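Local coordinates for protein 3,4-dihydroxybenzoate decarboxylase (Enterobacter cloacae, PDB 5NY5) that probably catalyses the reversible decarboxylation of 3,4-dihydroxybenzoate to catechol, as a metal-binding, prenylated-flavin-dependent member of the UbiD family, at residues Ala115-Gln120 against Ala308-Asn313. Residues are numbered along the deposited sequence; the frame is centred on the assembly and turned at random.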
ATOM      1  N   ALA A 115       4.360  35.512 -54.550  1.00 68.02           N
ATOM      2  CA  ALA A 115       3.638  34.393 -53.950  1.00 66.18           C
ATOM      3  C   ALA A 115       3.753  33.180 -54.867  1.00 65.54           C
ATOM      4  O   ALA A 115       2.841  32.898 -55.662  1.00 65.89           O
ATOM      5  CB  ALA A 115       2.172  34.744 -53.702  1.00 66.41           C
ATOM      6  N   PRO A 116       4.852  32.430 -54.781  1.00 64.74           N
ATOM      7  CA  PRO A 116       4.965  31.200 -55.579  1.00 64.14           C
ATOM      8  C   PRO A 116       3.815  30.240 -55.365  1.00 62.96           C
ATOM      9  O   PRO A 116       3.479  29.472 -56.273  1.00 63.05           O
ATOM     10  CB  PRO A 116       6.293  30.599 -55.102  1.00 63.33           C
ATOM     11  CG  PRO A 116       7.058  31.751 -54.570  1.00 64.24           C
ATOM     12  CD  PRO A 116       6.057  32.680 -53.974  1.00 64.55           C
ATOM     13  N   CYS A 117       3.188  30.274 -54.185  1.00 63.11           N
ATOM     14  CA  CYS A 117       2.065  29.384 -53.921  1.00 61.15           C
ATOM     15  C   CYS A 117       0.939  29.584 -54.924  1.00 62.30           C
ATOM     16  O   CYS A 117       0.209  28.637 -55.225  1.00 61.92           O
ATOM     17  CB  CYS A 117       1.554  29.590 -52.495  1.00 60.38           C
ATOM     18  SG  CYS A 117       0.602  31.101 -52.232  1.00 61.77           S
ATOM     19  N   GLN A 118       0.796  30.789 -55.476  1.00 63.87           N
ATOM     20  CA  GLN A 118      -0.288  31.095 -56.402  1.00 65.21           C
ATOM     21  C   GLN A 118       0.146  31.027 -57.865  1.00 66.40           C
ATOM     22  O   GLN A 118      -0.425  31.718 -58.714  1.00 68.04           O
ATOM     23  CB  GLN A 118      -0.883  32.465 -56.080  1.00 66.42           C
ATOM     24  CG  GLN A 118      -1.576  32.517 -54.730  1.00 65.57           C
ATOM     25  CD  GLN A 118      -2.244  33.845 -54.455  1.00 66.96           C
ATOM     26  OE1 GLN A 118      -2.071  34.806 -55.202  1.00 68.53           O
ATOM     27  NE2 GLN A 118      -3.018  33.905 -53.379  1.00 66.53           N
ATOM     28  N   GLU A 119       1.143  30.195 -58.183  1.00 65.73           N
ATOM     29  CA  GLU A 119       1.514  29.987 -59.578  1.00 66.92           C
ATOM     30  C   GLU A 119       0.445  29.227 -60.350  1.00 67.31           C
ATOM     31  O   GLU A 119       0.396  29.328 -61.579  1.00 68.81           O
ATOM     32  CB  GLU A 119       2.849  29.246 -59.668  1.00 66.20           C
ATOM     33  CG  GLU A 119       4.059  30.088 -59.296  1.00 66.54           C
ATOM     34  CD  GLU A 119       5.315  29.257 -59.113  1.00 65.67           C
ATOM     35  OE1 GLU A 119       5.236  28.020 -59.260  1.00 64.74           O
ATOM     36  OE2 GLU A 119       6.382  29.838 -58.821  1.00 66.05           O
ATOM     37  N   GLN A 120      -0.398  28.461 -59.660  1.00 66.16           N
ATOM     38  CA  GLN A 120      -1.564  27.822 -60.250  1.00 66.72           C
ATOM     39  C   GLN A 120      -2.777  28.129 -59.386  1.00 66.55           C
ATOM     40  O   GLN A 120      -2.669  28.259 -58.164  1.00 65.35           O
ATOM     41  CB  GLN A 120      -1.407  26.299 -60.360  1.00 65.70           C
ATOM     42  CG  GLN A 120      -0.227  25.820 -61.177  1.00 65.88           C
ATOM     43  CD  GLN A 120      -0.163  24.306 -61.252  1.00 65.00           C
ATOM     44  OE1 GLN A 120       0.829  23.696 -60.858  1.00 63.89           O
ATOM     45  NE2 GLN A 120      -1.228  23.692 -61.755  1.00 65.65           N
ATOM     46  N   ALA A 308     -11.248  27.457 -53.708  1.00 78.48           N
ATOM     47  CA  ALA A 308     -10.161  27.437 -54.672  1.00 77.81           C
ATOM     48  C   ALA A 308      -9.006  26.626 -54.109  1.00 75.44           C
ATOM     49  O   ALA A 308      -8.764  26.619 -52.900  1.00 74.34           O
ATOM     50  CB  ALA A 308      -9.690  28.853 -55.020  1.00 83.42           C
ATOM     51  N   VAL A 309      -8.301  25.935 -55.000  1.00 74.77           N
ATOM     52  CA  VAL A 309      -7.047  25.272 -54.671  1.00 72.72           C
ATOM     53  C   VAL A 309      -5.930  26.024 -55.377  1.00 72.67           C
ATOM     54  O   VAL A 309      -6.081  26.444 -56.530  1.00 74.02           O
ATOM     55  CB  VAL A 309      -7.054  23.784 -55.068  1.00 72.02           C
ATOM     56  CG1 VAL A 309      -5.794  23.096 -54.575  1.00 69.97           C
ATOM     57  CG2 VAL A 309      -8.282  23.100 -54.506  1.00 72.47           C
ATOM     58  N   THR A 310      -4.810  26.197 -54.682  1.00 71.23           N
ATOM     59  CA  THR A 310      -3.752  27.092 -55.122  1.00 71.29           C
ATOM     60  C   THR A 310      -2.407  26.439 -54.850  1.00 69.47           C
ATOM     61  O   THR A 310      -2.129  26.041 -53.716  1.00 72.49           O
ATOM     62  CB  THR A 310      -3.873  28.442 -54.401  1.00 71.98           C
ATOM     63  OG1 THR A 310      -4.786  29.286 -55.113  1.00 74.04           O
ATOM     64  CG2 THR A 310      -2.542  29.131 -54.279  1.00 71.36           C
HETATM   65  N   MSE A 311      -1.583  26.316 -55.888  1.00 69.53           N
HETATM   66  CA  MSE A 311      -0.301  25.627 -55.762  1.00 68.01           C
HETATM   67  C   MSE A 311       0.742  26.156 -56.743  1.00 68.48           C
HETATM   68  O   MSE A 311       0.402  26.782 -57.743  1.00 69.99           O
HETATM   69  CB  MSE A 311      -0.493  24.124 -55.960  1.00 67.29           C
HETATM   70  CG  MSE A 311      -1.161  23.739 -57.268  1.00 68.61           C
HETATM   71 SE   MSE A 311      -1.613  21.841 -57.328  1.00 71.38          SE
HETATM   72  CE  MSE A 311      -0.290  21.244 -58.628  1.00 77.01           C
ATOM     73  N   ARG A 312       2.016  25.919 -56.439  1.00 67.29           N
ATOM     74  CA  ARG A 312       3.075  26.308 -57.352  1.00 67.74           C
ATOM     75  C   ARG A 312       3.267  25.244 -58.430  1.00 67.85           C
ATOM     76  O   ARG A 312       2.649  24.175 -58.407  1.00 67.46           O
ATOM     77  CB  ARG A 312       4.386  26.558 -56.607  1.00 66.66           C
ATOM     78  CG  ARG A 312       4.515  25.902 -55.251  1.00 65.03           C
ATOM     79  CD  ARG A 312       5.976  25.889 -54.813  1.00 64.07           C
ATOM     80  NE  ARG A 312       6.328  26.978 -53.904  1.00 64.04           N
ATOM     81  CZ  ARG A 312       7.574  27.386 -53.677  1.00 63.76           C
ATOM     82  NH1 ARG A 312       7.809  28.375 -52.825  1.00 63.86           N
ATOM     83  NH2 ARG A 312       8.589  26.816 -54.312  1.00 63.50           N
ATOM     84  N   ASN A 313       4.132  25.560 -59.392  1.00 68.51           N
ATOM     85  CA  ASN A 313       4.414  24.640 -60.485  1.00 68.82           C
ATOM     86  C   ASN A 313       5.064  23.371 -59.952  1.00 67.28           C
ATOM     87  O   ASN A 313       6.071  23.427 -59.240  1.00 66.26           O
ATOM     88  CB  ASN A 313       5.324  25.307 -61.515  1.00 69.86           C
ATOM     89  CG  ASN A 313       4.635  26.430 -62.264  1.00 71.64           C
ATOM     90  OD1 ASN A 313       3.409  26.488 -62.327  1.00 72.30           O
ATOM     91  ND2 ASN A 313       5.424  27.327 -62.844  1.00 72.54           N
TER
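Gln120 and Met311 (modelled as selenomethionine) form an antiparallel hydrogen-bonded pair: Gln120 N donates to Met311 O at 2.7 Å and Met311 N to Gln120 O at 3.2 Å. The bond from Gln120 N is the shorter but the more bent at its hydrogen (131°). A CA-H...O contact from Thr310 CA to Gln120 O supplements them.

Both side chains of the pair lie on the same face of the sheet, where Met311 CG passes Gln120 CB at 4.0 Å. Before this pair, the chain turns through a short 3-10 segment, in which Gln118 N and Glu119 N bond back to Ala115 O and Pro116 O.

Just past the end of strand 303-311, the extended Glu119 side chain brings OE1 to Asn313 N at 2.7 Å. An N-H...O angle of 174° shows this bond to be nearly linear, so a carboxylate takes up a backbone N-H beyond the last strand pair. Alongside it, Pro116 and Arg312 point the same way; Pro116 CB sits over one guanidinium face, 3.5 Å from Arg312 NH1, displaced from the centre of the group toward the NH1 side. The guanidinium is also held from outside, with NE bonded to Ala261 O.

Thr310 turns CG2 anti to its backbone N, which sets the methyl against Cys117 O (3.0 Å) as well as Gln118 CG (3.5 Å). The Gln118 amide is engaged elsewhere, NE2 donating to Gln249 O.

The Gln120-Met311 pair opens the antiparallel pairing of strand 120-123 with strand 303-311, which also pairs with 263-269 and 179-182 in the sheet of the Rift-related, FMN-binding-type domain of UbiD enzymes, away from the flavin and manganese sites.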